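Local coordinates for L-methionine gamma-lyase (Fusobacterium nucleatum subsp. nucleatum, PDB 6LXU), which is a pyridoxal-phosphate-dependent enzyme of the Cys/Met metabolism family, its cofactor joined to a lysine, in an assembly of four chains, at residues V100-A103 and G104-V107. Numbering follows the deposited sequence.
Sequences VLKA and GDHV
Asp105 reaches back over the turn to Lys102 with its carboxylate. CB lies 3.3 Å from Lys102 O and also packs on Leu101 CD2. With CG anti to its own carbonyl carbon (chi1 -75°), the carboxylate faces the backbone just after helix 89-100. OD1 takes the salt bridge from Lys102 NZ at 2.9 Å; lysine suits this solvent-exposed position because its long chain, extended through chi2 and chi3 and turned at chi4, brings the ammonium to the syn side of OD1, 16° out of the carboxylate plane. OD2 accepts a weak bond from Lys102 N (3.0 Å) and a short one from a water (2.6 Å) that also donates to Val100 O, so a short acid serves backbone, lysine and water together. On the apolar side of the turn, Leu101 CD2 meets Val107 CG2 at 3.9 Å, branched apolar chains suited to a buried layer that Leu125 and Met121 of helix 115-125 extend. Asp105 N closes the turn on Lys102 O (3.0 Å), and Gly104 takes the positive phi (97°) of the third turn position, which glycine adopts readily. This is a type II beta turn linking helix 89-100 to strand 106-110 within the mixed seven-stranded sheet of a PLP-dependent transferase-like fold.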
# COMPACT_ATOMS: atom_id res chain seq x y z
N VAL A 100 19.00 6.89 -26.77
CA VAL A 100 19.77 6.39 -27.92
C VAL A 100 19.71 7.27 -29.15
O VAL A 100 20.54 7.09 -30.07
CB VAL A 100 19.39 4.93 -28.29
CG1 VAL A 100 19.57 4.01 -27.09
CG2 VAL A 100 18.00 4.81 -28.88
N LEU A 101 18.77 8.22 -29.20
CA LEU A 101 18.62 9.11 -30.35
C LEU A 101 19.29 10.46 -30.09
O LEU A 101 19.74 10.76 -28.99
CB LEU A 101 17.14 9.32 -30.67
CG LEU A 101 16.40 8.10 -31.21
CD1 LEU A 101 14.91 8.37 -31.26
CD2 LEU A 101 16.93 7.67 -32.58
N LYS A 102 19.36 11.25 -31.16
CA LYS A 102 19.76 12.65 -31.12
C LYS A 102 19.17 13.31 -32.35
O LYS A 102 18.79 12.63 -33.31
CB LYS A 102 21.29 12.82 -31.09
CG LYS A 102 22.02 12.30 -32.33
CD LYS A 102 23.53 12.42 -32.22
CE LYS A 102 24.22 11.99 -33.50
NZ LYS A 102 24.00 10.55 -33.80
N ALA A 103 19.09 14.64 -32.34
CA ALA A 103 18.68 15.38 -33.54
C ALA A 103 19.60 15.01 -34.70
O ALA A 103 20.81 14.88 -34.51
CB ALA A 103 18.74 16.88 -33.29
N GLY A 104 18.99 14.77 -35.84
CA GLY A 104 19.73 14.32 -37.03
C GLY A 104 19.71 12.82 -37.26
O GLY A 104 20.10 12.36 -38.35
N ASP A 105 19.28 12.04 -36.26
CA ASP A 105 19.11 10.60 -36.42
C ASP A 105 17.83 10.32 -37.17
O ASP A 105 16.92 11.16 -37.26
CB ASP A 105 19.03 9.87 -35.07
CG ASP A 105 20.36 9.73 -34.37
OD1 ASP A 105 21.41 10.00 -34.99
OD2 ASP A 105 20.35 9.30 -33.19
N HIS A 106 17.74 9.09 -37.66
CA HIS A 106 16.59 8.58 -38.39
C HIS A 106 16.05 7.30 -37.73
O HIS A 106 16.81 6.51 -37.15
CB HIS A 106 17.00 8.35 -39.86
CG HIS A 106 15.95 7.75 -40.74
ND1 HIS A 106 16.09 6.49 -41.29
CD2 HIS A 106 14.78 8.23 -41.21
CE1 HIS A 106 15.04 6.22 -42.04
NE2 HIS A 106 14.24 7.27 -42.03
N VAL A 107 14.74 7.13 -37.84
CA VAL A 107 14.02 5.98 -37.29
C VAL A 107 13.18 5.38 -38.41
O VAL A 107 12.50 6.11 -39.14
CB VAL A 107 13.08 6.40 -36.13
CG1 VAL A 107 12.23 5.23 -35.65
CG2 VAL A 107 13.89 7.02 -35.00
O HOH W 1 22.39 8.65 -31.66